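Local coordinates for cytosine deaminase (Klebsiella pneumoniae, PDB 4R85), which catalyses the hydrolytic deamination of cytosine, and probably of 5-methylcytosine, at an iron(II) site in an amidohydrolase-fold barrel, at residues I3-L8 against A32-D37; V111-T116 against L141-I146; A167-A172 against Q200-L205; N319-R324 against R385-V390. All blocks are in the same frame, centred on the assembly; numbering follows the deposited sequence.

In the fold
From the N terminus, contact 1 comes first: the chain leaves strand 2-7, makes the hairpin of strands 14-20 and 23-29, and the following loop returns to the first strand, in the small sheet far from the centre of the chain. Contact 2 closes a beta-alpha-beta unit by pairing strands 111-119 and 143-149 in the barrel wall. Contact 3 joins the C-terminal ends of helices 160-170 and 185-202; it touches contact 2, Leu-205 CD1 lying 3.4 Å from Arg-115 NH2. Contact 4 spans the longest interval, tying the start of helix 322-332 to the turn before strand 390-395, near the second subunit. All four loops follow in series; none nests or crosses.

Contact 1. Residues I3-L8 against A32-D37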
loop_
_atom_site.group_PDB
_atom_site.type_symbol
_atom_site.label_atom_id
_atom_site.label_comp_id
_atom_site.label_asym_id
_atom_site.label_seq_id
_atom_site.Cartn_x
_atom_site.Cartn_y
_atom_site.Cartn_z
ATOM N N ILE A 3 26.551 9.374 17.431
ATOM C CA ILE A 3 26.169 8.464 16.359
ATOM C C ILE A 3 27.150 8.646 15.216
ATOM O O ILE A 3 27.355 9.765 14.757
ATOM C CB ILE A 3 24.755 8.750 15.833
ATOM C CG1 ILE A 3 23.726 8.707 16.973
ATOM C CG2 ILE A 3 24.397 7.752 14.748
ATOM C CD1 ILE A 3 22.392 9.300 16.605
ATOM N N ILE A 4 27.770 7.559 14.768
ATOM C CA ILE A 4 28.710 7.632 13.649
ATOM C C ILE A 4 28.197 6.883 12.418
ATOM O O ILE A 4 27.263 6.080 12.517
ATOM C CB ILE A 4 30.105 7.076 14.013
ATOM C CG1 ILE A 4 30.035 5.584 14.365
ATOM C CG2 ILE A 4 30.740 7.883 15.151
ATOM C CD1 ILE A 4 31.413 4.940 14.578
ATOM N N ASN A 5 28.822 7.159 11.273
ATOM C CA ASN A 5 28.546 6.456 10.023
ATOM C C ASN A 5 27.098 6.604 9.581
ATOM O O ASN A 5 26.506 5.679 9.018
ATOM C CB ASN A 5 28.904 4.970 10.139
ATOM C CG ASN A 5 30.386 4.739 10.352
ATOM O OD1 ASN A 5 31.228 5.508 9.877
ATOM N ND2 ASN A 5 30.715 3.664 11.063
ATOM N N ALA A 6 26.522 7.771 9.840
ATOM C CA ALA A 6 25.125 8.000 9.510
ATOM C C ALA A 6 25.004 8.747 8.196
ATOM O O ALA A 6 25.769 9.672 7.928
ATOM C CB ALA A 6 24.441 8.776 10.611
ATOM N N ARG A 7 24.053 8.330 7.372
ATOM C CA ARG A 7 23.700 9.107 6.194
ATOM C C ARG A 7 22.681 10.163 6.584
ATOM O O ARG A 7 21.875 9.959 7.500
ATOM C CB ARG A 7 23.121 8.209 5.106
ATOM C CG ARG A 7 24.062 7.107 4.649
ATOM C CD ARG A 7 25.113 7.620 3.698
ATOM N NE ARG A 7 24.514 8.147 2.480
ATOM C CZ ARG A 7 24.258 7.423 1.396
ATOM N NH1 ARG A 7 23.712 8.005 0.336
ATOM N NH2 ARG A 7 24.551 6.126 1.369
ATOM N N LEU A 8 22.710 11.293 5.890
ATOM C CA LEU A 8 21.640 12.279 6.011
ATOM C C LEU A 8 20.916 12.342 4.676
ATOM O O LEU A 8 21.452 11.902 3.656
ATOM C CB LEU A 8 22.201 13.644 6.411
ATOM C CG LEU A 8 22.843 13.663 7.801
ATOM C CD1 LEU A 8 23.486 15.017 8.063
ATOM C CD2 LEU A 8 21.807 13.329 8.891
ATOM N N ALA A 32 35.261 9.165 5.559
ATOM C CA ALA A 32 34.792 7.870 5.083
ATOM C C ALA A 32 34.209 7.068 6.235
ATOM O O ALA A 32 34.086 7.567 7.353
ATOM C CB ALA A 32 35.927 7.088 4.417
ATOM N N MET A 33 33.851 5.824 5.944
ATOM C CA MET A 33 33.388 4.890 6.957
ATOM C C MET A 33 34.452 4.732 8.047
ATOM O O MET A 33 35.637 4.523 7.753
ATOM C CB MET A 33 33.084 3.544 6.302
ATOM C CG MET A 33 32.239 2.630 7.129
ATOM S SD MET A 33 30.514 3.130 7.138
ATOM C CE MET A 33 29.876 1.952 8.316
ATOM N N GLN A 34 34.035 4.852 9.305
ATOM C CA GLN A 34 34.971 4.797 10.428
ATOM C C GLN A 34 34.750 3.575 11.311
ATOM O O GLN A 34 33.621 3.172 11.540
ATOM C CB GLN A 34 34.849 6.066 11.269
ATOM C CG GLN A 34 35.207 7.333 10.498
ATOM C CD GLN A 34 34.968 8.605 11.289
ATOM O OE1 GLN A 34 34.480 8.568 12.421
ATOM N NE2 GLN A 34 35.313 9.745 10.694
ATOM N N THR A 35 35.832 2.987 11.809
ATOM C CA THR A 35 35.713 1.928 12.807
ATOM C C THR A 35 35.068 2.503 14.075
ATOM O O THR A 35 35.136 3.712 14.314
ATOM C CB THR A 35 37.076 1.312 13.132
ATOM O OG1 THR A 35 37.955 2.336 13.609
ATOM C CG2 THR A 35 37.685 0.670 11.883
ATOM N N ALA A 36 34.435 1.641 14.871
ATOM C CA ALA A 36 33.676 2.063 16.053
ATOM C C ALA A 36 34.477 2.961 16.997
ATOM O O ALA A 36 35.706 2.973 16.959
ATOM C CB ALA A 36 33.140 0.848 16.801
ATOM N N ASP A 37 33.776 3.711 17.843
ATOM C CA ASP A 37 34.435 4.704 18.690
ATOM C C ASP A 37 33.782 4.885 20.061
ATOM O O ASP A 37 32.753 5.552 20.184
ATOM C CB ASP A 37 34.513 6.052 17.958
ATOM C CG ASP A 37 34.972 7.187 18.862
ATOM O OD1 ASP A 37 36.181 7.245 19.190
ATOM O OD2 ASP A 37 34.121 8.027 19.234
#
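The side-chain amide of Asn-5 meets the main chain of Gln-34 with both of its polar atoms, while the thioether of Met-33 lies across it at about a right angle. OD1 of Asn-5 accepts from N of Gln-34 at 2.9 Å, and ND2 of Asn-5 donates to O of Gln-34 at 3.0 Å. Both bonds are nearly straight, 172° and 176° at the hydrogen. The ND2 bond runs in the plane of the Asn-5 amide and reaches a lone pair of the Gln-34 carbonyl, whereas N of Gln-34 stands slightly out of the OD1 carbonyl plane. With CG of Asn-5 beside its own backbone N (chi1 -65°), the amide faces the loop squarely. Met-33, bent at chi2, then passes above the amide plane: its SD is 3.6 Å from Asn-5 CG and its CE 3.3 Å from Asn-5 ND2. Ile-4 reaches the loop by another route, its CG1 branch carrying CD1 to 3.9 Å from Thr-35 O and as close to Ala-36 CA, where the loop curls round it; Ala-36 and Asp-37 are poorly ordered. Asparagine suits position 5 twice over, because it tolerates the positive phi at which the strand turns a corner and because its short amide can imitate a peptide group. ND2 has a further acceptor in Asp-42 OD1, and Gln-30 OE1 receives the backbone N of Asn-5. The chemistry therefore implies a loop with no regular strand of its own, fastened at Gln-34 by two bonds from one buried amide that supplies the donor and acceptor a neighbouring strand would otherwise offer.

Contact 2. Residues V111-T116 against L141-I146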
loop_
_atom_site.group_PDB
_atom_site.type_symbol
_atom_site.label_atom_id
_atom_site.label_comp_id
_atom_site.label_asym_id
_atom_site.label_seq_id
_atom_site.Cartn_x
_atom_site.Cartn_y
_atom_site.Cartn_z
ATOM N N VAL A 111 7.132 7.644 15.145
ATOM C CA VAL A 111 6.389 8.898 15.185
ATOM C C VAL A 111 6.551 9.585 16.533
ATOM O O VAL A 111 6.262 8.986 17.566
ATOM C CB VAL A 111 4.891 8.669 14.941
ATOM C CG1 VAL A 111 4.141 9.975 15.119
ATOM C CG2 VAL A 111 4.672 8.103 13.540
ATOM N N GLN A 112 7.003 10.841 16.526
ATOM C CA GLN A 112 7.144 11.595 17.774
ATOM C C GLN A 112 6.289 12.865 17.800
ATOM O O GLN A 112 6.249 13.580 18.800
ATOM C CB GLN A 112 8.607 11.954 18.025
ATOM C CG GLN A 112 9.520 10.765 18.334
ATOM C CD GLN A 112 10.886 11.211 18.829
ATOM O OE1 GLN A 112 11.000 12.223 19.524
ATOM N NE2 GLN A 112 11.932 10.473 18.454
ATOM N N HIS A 113 5.642 13.153 16.680
ATOM C CA HIS A 113 4.775 14.316 16.559
ATOM C C HIS A 113 3.423 13.891 16.002
ATOM O O HIS A 113 3.340 13.231 14.965
ATOM C CB HIS A 113 5.427 15.380 15.677
ATOM C CG HIS A 113 6.698 15.916 16.251
ATOM N ND1 HIS A 113 6.717 16.861 17.253
ATOM C CD2 HIS A 113 7.991 15.609 15.995
ATOM C CE1 HIS A 113 7.970 17.130 17.576
ATOM N NE2 HIS A 113 8.764 16.382 16.829
ATOM N N VAL A 114 2.362 14.252 16.715
ATOM C CA VAL A 114 1.028 13.799 16.366
ATOM C C VAL A 114 0.029 14.938 16.502
ATOM O O VAL A 114 0.044 15.663 17.486
ATOM C CB VAL A 114 0.575 12.661 17.311
ATOM C CG1 VAL A 114 -0.874 12.225 17.001
ATOM C CG2 VAL A 114 1.524 11.476 17.235
ATOM N N ARG A 115 -0.843 15.089 15.514
ATOM C CA ARG A 115 -1.972 15.998 15.654
ATOM C C ARG A 115 -3.254 15.176 15.584
ATOM O O ARG A 115 -3.527 14.529 14.569
ATOM C CB ARG A 115 -1.950 17.076 14.567
ATOM C CG ARG A 115 -3.191 17.970 14.568
ATOM C CD ARG A 115 -3.115 19.017 13.455
ATOM N NE ARG A 115 -2.227 20.124 13.809
ATOM C CZ ARG A 115 -1.987 21.150 13.006
ATOM N NH1 ARG A 115 -2.558 21.183 11.807
ATOM N NH2 ARG A 115 -1.174 22.131 13.392
ATOM N N THR A 116 -4.025 15.170 16.670
ATOM C CA THR A 116 -5.246 14.379 16.691
ATOM C C THR A 116 -6.449 15.290 16.598
ATOM O O THR A 116 -6.473 16.355 17.209
ATOM C CB THR A 116 -5.376 13.486 17.955
ATOM O OG1 THR A 116 -6.549 12.671 17.837
ATOM C CG2 THR A 116 -5.495 14.323 19.224
ATOM N N LEU A 141 6.739 10.156 25.053
ATOM C CA LEU A 141 6.781 9.493 23.752
ATOM C C LEU A 141 6.574 10.458 22.590
ATOM O O LEU A 141 7.264 10.382 21.575
ATOM C CB LEU A 141 5.716 8.385 23.681
ATOM C CG LEU A 141 5.763 7.319 24.786
ATOM C CD1 LEU A 141 4.671 6.271 24.581
ATOM C CD2 LEU A 141 7.134 6.657 24.858
ATOM N N ILE A 142 5.597 11.350 22.722
ATOM C CA ILE A 142 5.195 12.183 21.593
ATOM C C ILE A 142 4.849 13.605 22.008
ATOM O O ILE A 142 4.572 13.879 23.172
ATOM C CB ILE A 142 3.926 11.621 20.909
ATOM C CG1 ILE A 142 2.735 11.710 21.869
ATOM C CG2 ILE A 142 4.148 10.196 20.418
ATOM C CD1 ILE A 142 1.405 11.241 21.270
ATOM N N ASP A 143 4.856 14.505 21.032
ATOM C CA ASP A 143 4.308 15.838 21.218
ATOM C C ASP A 143 2.943 15.864 20.532
ATOM O O ASP A 143 2.855 15.807 19.303
ATOM C CB ASP A 143 5.240 16.896 20.620
ATOM C CG ASP A 143 6.559 17.003 21.369
ATOM O OD1 ASP A 143 7.571 16.424 20.911
ATOM O OD2 ASP A 143 6.577 17.663 22.424
ATOM N N LEU A 144 1.882 15.937 21.330
ATOM C CA LEU A 144 0.523 15.827 20.803
ATOM C C LEU A 144 -0.155 17.183 20.621
ATOM O O LEU A 144 -0.216 17.977 21.555
ATOM C CB LEU A 144 -0.323 14.960 21.745
ATOM C CG LEU A 144 -1.774 14.672 21.338
ATOM C CD1 LEU A 144 -1.813 13.887 20.026
ATOM C CD2 LEU A 144 -2.491 13.905 22.451
ATOM N N GLN A 145 -0.675 17.440 19.422
ATOM C CA GLN A 145 -1.560 18.586 19.215
ATOM C C GLN A 145 -3.003 18.121 19.145
ATOM O O GLN A 145 -3.292 17.062 18.595
ATOM C CB GLN A 145 -1.215 19.320 17.925
ATOM C CG GLN A 145 0.164 19.952 17.958
ATOM C CD GLN A 145 0.440 20.789 16.721
ATOM O OE1 GLN A 145 -0.448 21.016 15.894
ATOM N NE2 GLN A 145 1.677 21.260 16.594
ATOM N N ILE A 146 -3.913 18.920 19.685
ATOM C CA ILE A 146 -5.325 18.534 19.685
ATOM C C ILE A 146 -6.205 19.513 18.917
ATOM O O ILE A 146 -6.195 20.710 19.195
ATOM C CB ILE A 146 -5.859 18.405 21.117
ATOM C CG1 ILE A 146 -5.162 17.244 21.829
ATOM C CG2 ILE A 146 -7.380 18.231 21.108
ATOM C CD1 ILE A 146 -5.249 17.321 23.335
HETATM O O HOH W 1 7.504 8.137 19.815
HETATM O O HOH W 2 3.816 17.875 17.623
#
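OE1 of Gln-145 is gripped by two nitrogens of Arg-115, NE at 2.9 Å and NH2 at 2.8 Å. The oxygen sits at the edge of the guanidinium, close to its plane, and because both N-H groups converge on one atom each bond is bent to 145°. Arg-115 arrives side-on through a kink at chi3 (-78°), while Gln-145 stretches out beyond CG to meet it. The long arginine has a second partner: its NH1 forms a salt bridge with Asp-207 on strand 205-209, and Gln-145 NE2 donates to Leu-356 O. On the same face, His-113 and Asp-143 lie side by side and point the same way, their planes 16° apart, with CE1 of His-113 3.4 Å from OD1 of Asp-143; that carboxylate has its salt bridge with Arg-395. Water 2 joins His-113 ND1 to the carbonyl of Asp-143. The backbones are neighbouring parallel strands of the amidohydrolase barrel, linked through helix 126-137 as a beta-alpha-beta unit. Gln-145 N donates to Val-114 O at 2.7 Å, and the alternation continues with Val-114 N to Asp-143 O and Thr-116 N to Gln-145 O. The face carrying Val-114, Leu-144 and Ile-146 is mostly apolar and packs on helices 92-108 and 126-137, with Thr-116 its polar exception. There Val-114 CG1 packs on Leu-144 CD1 at 3.6 Å, and its CG2 meets Ile-142 CD1. Beta-branched valine fits the extended backbone and offers one methyl to each partner. Thr-116 sets CG2 against Leu-144 CD1, 3.8 Å away, and its hydroxyl is hydrogen-bonded to Leu-59 N and Ile-57 O.

Contact 3. Residues A167-A172 against Q200-L205; sequences AIEMGA and QRYGRL
Ile-168 has CG1 beside its backbone N (chi1 -69°), which leaves CG2 anti to that N and directed at Tyr-202 and Arg-204. Both of these also hold CG beside the backbone N, and a bend of Arg-204 at chi2 (-69°) carries its guanidinium to the methyl and to two carbonyls. CG2 of Ile-168 sits over one face of the Tyr-202 ring in a CH-pi contact, 4.0 Å from the ring centroid. The same methyl also covers one face of the Arg-204 guanidinium, so a branched aliphatic residue packs on two flat groups at once. NH2 of Arg-204 donates to Ile-168 O and Ala-172 O, each 2.8 Å from that nitrogen. Ala-172 O lies near the guanidinium plane, Ile-168 O is tilted from it. Arg-204 NE makes a weak bond to Tyr-202 O, and water 3 links NH1 to Glu-169 O. Farther out, the Tyr-202 hydroxyl donates to OE2 of Glu-169 over 2.7 Å, meeting the anti side of the carboxylate. Arginine suits a site where a helix ends, because it can supply donors to carbonyls there, and its positive charge probably complements the negative end of the helix dipole. Gly-171, with a phi few other residues could adopt, closes that end in a Schellman motif, and Gly-203 leaves its own helix with positive phi. Two consecutive outer helices joined at their C-terminal ends like this belong to the helical layer of a TIM-barrel amidohydrolase.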
loop_
_atom_site.group_PDB
_atom_site.type_symbol
_atom_site.label_atom_id
_atom_site.label_comp_id
_atom_site.label_asym_id
_atom_site.label_seq_id
_atom_site.Cartn_x
_atom_site.Cartn_y
_atom_site.Cartn_z
ATOM N N ALA A 167 -14.355 23.910 23.839
ATOM C CA ALA A 167 -13.219 23.032 23.548
ATOM C C ALA A 167 -11.906 23.808 23.470
ATOM O O ALA A 167 -10.867 23.362 23.968
ATOM C CB ALA A 167 -13.456 22.277 22.240
ATOM N N ILE A 168 -11.957 24.961 22.816
ATOM C CA ILE A 168 -10.799 25.842 22.724
ATOM C C ILE A 168 -10.412 26.368 24.104
ATOM O O ILE A 168 -9.236 26.366 24.473
ATOM C CB ILE A 168 -11.060 26.997 21.732
ATOM C CG1 ILE A 168 -11.131 26.443 20.304
ATOM C CG2 ILE A 168 -9.999 28.090 21.863
ATOM C CD1 ILE A 168 -9.922 25.615 19.907
ATOM N N GLU A 169 -11.394 26.790 24.892
ATOM C CA GLU A 169 -11.072 27.291 26.222
ATOM C C GLU A 169 -10.482 26.201 27.119
ATOM O O GLU A 169 -9.636 26.477 27.974
ATOM C CB GLU A 169 -12.292 27.947 26.875
ATOM C CG GLU A 169 -12.706 29.225 26.179
ATOM C CD GLU A 169 -13.923 29.878 26.803
ATOM O OE1 GLU A 169 -14.655 29.195 27.552
ATOM O OE2 GLU A 169 -14.141 31.081 26.539
ATOM N N MET A 170 -10.916 24.963 26.904
ATOM C CA MET A 170 -10.398 23.822 27.655
ATOM C C MET A 170 -8.944 23.534 27.300
ATOM O O MET A 170 -8.218 22.905 28.074
ATOM C CB MET A 170 -11.249 22.576 27.398
ATOM C CG MET A 170 -12.539 22.539 28.198
ATOM S SD MET A 170 -13.604 21.214 27.601
ATOM C CE MET A 170 -12.641 19.760 28.003
ATOM N N GLY A 171 -8.532 23.977 26.119
ATOM C CA GLY A 171 -7.128 23.935 25.753
ATOM C C GLY A 171 -6.761 23.240 24.457
ATOM O O GLY A 171 -5.578 23.007 24.207
ATOM N N ALA A 172 -7.744 22.887 23.635
ATOM C CA ALA A 172 -7.423 22.403 22.293
ATOM C C ALA A 172 -6.537 23.440 21.583
ATOM O O ALA A 172 -6.819 24.639 21.625
ATOM C CB ALA A 172 -8.686 22.148 21.494
ATOM N N GLN A 200 -8.654 33.220 15.522
ATOM C CA GLN A 200 -7.997 34.523 15.691
ATOM C C GLN A 200 -8.189 35.093 17.080
ATOM O O GLN A 200 -7.271 35.679 17.653
ATOM C CB GLN A 200 -8.497 35.543 14.668
ATOM C CG GLN A 200 -7.762 35.498 13.364
ATOM C CD GLN A 200 -7.912 36.779 12.566
ATOM O OE1 GLN A 200 -9.015 37.154 12.166
ATOM N NE2 GLN A 200 -6.802 37.455 12.329
ATOM N N ARG A 201 -9.393 34.941 17.622
ATOM C CA ARG A 201 -9.688 35.492 18.935
ATOM C C ARG A 201 -8.877 34.814 20.046
ATOM O O ARG A 201 -8.476 35.462 21.009
ATOM C CB ARG A 201 -11.185 35.428 19.230
ATOM C CG ARG A 201 -11.530 35.909 20.623
ATOM C CD ARG A 201 -12.793 36.731 20.629
ATOM N NE ARG A 201 -13.032 37.333 21.939
ATOM C CZ ARG A 201 -14.177 37.909 22.288
ATOM N NH1 ARG A 201 -15.181 37.956 21.423
ATOM N NH2 ARG A 201 -14.320 38.432 23.499
ATOM N N TYR A 202 -8.609 33.520 19.892
ATOM C CA TYR A 202 -7.878 32.767 20.913
ATOM C C TYR A 202 -6.435 32.445 20.499
ATOM O O TYR A 202 -5.720 31.770 21.228
ATOM C CB TYR A 202 -8.610 31.466 21.257
ATOM C CG TYR A 202 -9.915 31.638 22.017
ATOM C CD1 TYR A 202 -11.118 31.845 21.344
ATOM C CD2 TYR A 202 -9.949 31.565 23.408
ATOM C CE1 TYR A 202 -12.318 31.995 22.038
ATOM C CE2 TYR A 202 -11.152 31.712 24.109
ATOM C CZ TYR A 202 -12.327 31.930 23.416
ATOM O OH TYR A 202 -13.523 32.071 24.106
ATOM N N GLY A 203 -6.017 32.922 19.333
ATOM C CA GLY A 203 -4.654 32.707 18.861
ATOM C C GLY A 203 -4.278 31.246 18.667
ATOM O O GLY A 203 -3.222 30.803 19.122
ATOM N N ARG A 204 -5.134 30.499 17.975
ATOM C CA ARG A 204 -4.904 29.075 17.770
ATOM C C ARG A 204 -4.627 28.760 16.311
ATOM O O ARG A 204 -4.875 29.582 15.425
ATOM C CB ARG A 204 -6.112 28.262 18.257
ATOM C CG ARG A 204 -6.535 28.584 19.687
ATOM C CD ARG A 204 -5.522 28.110 20.723
ATOM N NE ARG A 204 -5.714 28.805 21.992
ATOM C CZ ARG A 204 -6.407 28.328 23.022
ATOM N NH1 ARG A 204 -6.529 29.051 24.124
ATOM N NH2 ARG A 204 -6.977 27.134 22.957
ATOM N N LEU A 205 -4.109 27.562 16.071
ATOM C CA LEU A 205 -3.913 27.064 14.719
ATOM C C LEU A 205 -5.262 26.615 14.159
ATOM O O LEU A 205 -6.249 26.552 14.891
ATOM C CB LEU A 205 -2.927 25.892 14.720
ATOM C CG LEU A 205 -1.549 26.176 15.332
ATOM C CD1 LEU A 205 -0.613 24.984 15.127
ATOM C CD2 LEU A 205 -0.950 27.432 14.712
HETATM O O HOH W 3 -7.221 27.470 26.679
#

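Contact 4. Residues N319-R324 against R385-V390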
loop_
_atom_site.group_PDB
_atom_site.type_symbol
_atom_site.label_atom_id
_atom_site.label_comp_id
_atom_site.label_asym_id
_atom_site.label_seq_id
_atom_site.Cartn_x
_atom_site.Cartn_y
_atom_site.Cartn_z
ATOM N N ASN A 319 -1.929 0.364 11.369
ATOM C CA ASN A 319 -0.977 -0.234 12.306
ATOM C C ASN A 319 0.037 0.761 12.877
ATOM O O ASN A 319 0.934 0.380 13.638
ATOM C CB ASN A 319 -0.244 -1.426 11.666
ATOM C CG ASN A 319 0.580 -1.026 10.443
ATOM O OD1 ASN A 319 0.820 0.151 10.197
ATOM N ND2 ASN A 319 1.002 -2.015 9.663
ATOM N N GLY A 320 -0.108 2.026 12.499
ATOM C CA GLY A 320 0.777 3.073 12.985
ATOM C C GLY A 320 1.923 3.427 12.045
ATOM O O GLY A 320 2.656 4.389 12.297
ATOM N N ASN A 321 2.081 2.666 10.963
ATOM C CA ASN A 321 3.255 2.812 10.079
ATOM C C ASN A 321 3.038 3.807 8.935
ATOM O O ASN A 321 2.394 3.484 7.938
ATOM C CB ASN A 321 3.670 1.449 9.516
ATOM C CG ASN A 321 4.941 1.516 8.672
ATOM O OD1 ASN A 321 5.694 2.489 8.728
ATOM N ND2 ASN A 321 5.189 0.467 7.899
ATOM N N ILE A 322 3.585 5.012 9.084
ATOM C CA ILE A 322 3.400 6.065 8.079
ATOM C C ILE A 322 4.069 5.738 6.730
ATOM O O ILE A 322 3.684 6.280 5.684
ATOM C CB ILE A 322 3.887 7.447 8.606
ATOM C CG1 ILE A 322 3.290 8.592 7.774
ATOM C CG2 ILE A 322 5.406 7.518 8.609
ATOM C CD1 ILE A 322 2.061 9.227 8.388
ATOM N N LEU A 323 5.053 4.842 6.737
ATOM C CA LEU A 323 5.701 4.453 5.477
ATOM C C LEU A 323 4.735 3.694 4.566
ATOM O O LEU A 323 4.876 3.713 3.341
ATOM C CB LEU A 323 6.956 3.621 5.730
ATOM C CG LEU A 323 8.142 4.404 6.305
ATOM C CD1 LEU A 323 9.382 3.524 6.392
ATOM C CD2 LEU A 323 8.410 5.654 5.471
ATOM N N ARG A 324 3.755 3.022 5.163
ATOM C CA ARG A 324 2.760 2.320 4.372
ATOM C C ARG A 324 1.889 3.355 3.658
ATOM O O ARG A 324 1.532 3.180 2.493
ATOM C CB ARG A 324 1.899 1.404 5.264
ATOM C CG ARG A 324 1.043 0.404 4.492
ATOM C CD ARG A 324 0.167 -0.458 5.431
ATOM N NE ARG A 324 -0.701 0.389 6.244
ATOM C CZ ARG A 324 -1.970 0.663 5.962
ATOM N NH1 ARG A 324 -2.553 0.130 4.892
ATOM N NH2 ARG A 324 -2.662 1.471 6.755
ATOM N N ARG A 385 10.812 1.695 -0.673
ATOM C CA ARG A 385 10.783 0.439 -1.410
ATOM C C ARG A 385 10.809 -0.748 -0.467
ATOM O O ARG A 385 10.095 -1.729 -0.686
ATOM C CB ARG A 385 11.956 0.310 -2.379
ATOM C CG ARG A 385 11.816 -0.912 -3.278
ATOM C CD ARG A 385 13.030 -1.124 -4.173
ATOM N NE ARG A 385 14.218 -1.497 -3.411
ATOM C CZ ARG A 385 14.488 -2.728 -2.972
ATOM N NH1 ARG A 385 15.605 -2.961 -2.287
ATOM N NH2 ARG A 385 13.648 -3.729 -3.211
ATOM N N ARG A 386 11.649 -0.656 0.562
ATOM C CA ARG A 386 11.821 -1.750 1.513
ATOM C C ARG A 386 10.902 -1.655 2.730
ATOM O O ARG A 386 10.880 -2.572 3.544
ATOM C CB ARG A 386 13.271 -1.824 1.987
ATOM C CG ARG A 386 14.267 -1.970 0.849
ATOM C CD ARG A 386 15.431 -2.856 1.239
ATOM N NE ARG A 386 16.548 -2.112 1.806
ATOM C CZ ARG A 386 16.940 -2.196 3.075
ATOM N NH1 ARG A 386 17.981 -1.485 3.495
ATOM N NH2 ARG A 386 16.299 -2.990 3.925
ATOM N N GLN A 387 10.162 -0.552 2.847
ATOM C CA GLN A 387 9.400 -0.245 4.056
ATOM C C GLN A 387 10.322 -0.358 5.266
ATOM O O GLN A 387 10.064 -1.132 6.192
ATOM C CB GLN A 387 8.192 -1.178 4.184
ATOM C CG GLN A 387 7.152 -0.979 3.085
ATOM C CD GLN A 387 6.368 0.305 3.269
ATOM O OE1 GLN A 387 5.502 0.391 4.137
ATOM N NE2 GLN A 387 6.685 1.320 2.468
ATOM N N ALA A 388 11.412 0.410 5.229
ATOM C CA ALA A 388 12.511 0.263 6.183
ATOM C C ALA A 388 12.061 0.347 7.636
ATOM O O ALA A 388 11.293 1.229 8.012
ATOM C CB ALA A 388 13.609 1.296 5.905
ATOM N N ARG A 389 12.553 -0.587 8.439
ATOM C CA ARG A 389 12.253 -0.628 9.858
ATOM C C ARG A 389 12.968 0.494 10.596
ATOM O O ARG A 389 14.076 0.890 10.227
ATOM C CB ARG A 389 12.663 -1.989 10.425
ATOM C CG ARG A 389 11.893 -3.146 9.805
ATOM C CD ARG A 389 12.688 -4.447 9.813
ATOM N NE ARG A 389 12.374 -5.300 10.959
ATOM C CZ ARG A 389 13.119 -5.382 12.057
ATOM N NH1 ARG A 389 14.224 -4.657 12.165
ATOM N NH2 ARG A 389 12.758 -6.188 13.048
ATOM N N VAL A 390 12.327 1.009 11.636
ATOM C CA VAL A 390 12.962 1.985 12.505
ATOM C C VAL A 390 13.787 1.220 13.519
ATOM O O VAL A 390 13.240 0.488 14.355
ATOM C CB VAL A 390 11.927 2.846 13.237
ATOM C CG1 VAL A 390 12.606 3.703 14.305
ATOM C CG2 VAL A 390 11.146 3.705 12.236
HETATM O O HOH W 4 8.159 -0.309 8.086
#
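Gln-387 and Leu-323 make the one direct hydrogen bond of this contact: NE2 of Gln-387 donates to O of Leu-323 at 3.1 Å. The acceptor lies in the amide plane of Gln-387, but the donor approaches from above the Leu-323 carbonyl plane, well away from the lone-pair directions. The glutamine can fold over the helix because its chain bends at chi2 (-73°), and NE2 makes a further bond to Val-384 O. Its OE1 comes 3.3 Å from Arg-324 N, too poorly angled for a hydrogen bond. Water supplies a second polar link, accepting weakly from Asn-321 ND2 and donating to Gln-387 O at 2.8 Å. Van der Waals contact is left to the buried Leu-323, whose CD1 methyl lies 3.4 Å from the carbonyl oxygen of Ala-388 and so touches backbone here; the leucine also packs on Phe-52. Charged groups look outward to the other copy of the protein: Arg-324 pairs with Asp-327 of the second subunit, and Arg-389 with Glu-406 of the second subunit, so the contact borders the dimer interface. Within 319-324, the polar bonds organise the helix start. Asn-319 OD1 accepts from Asn-321 N at 2.9 Å, an Asx turn, and Asn-321 OD1 takes the N-H of Leu-323 at 3.1 Å. Asparagine fits both places because its short carbonyl reaches forward to the N-H two residues on, and Gly-320 between them adopts a positive phi. The result is a helix N-cap set against a helix C-terminal turn, where Gln-387 leaves helix 380-386 with positive phi.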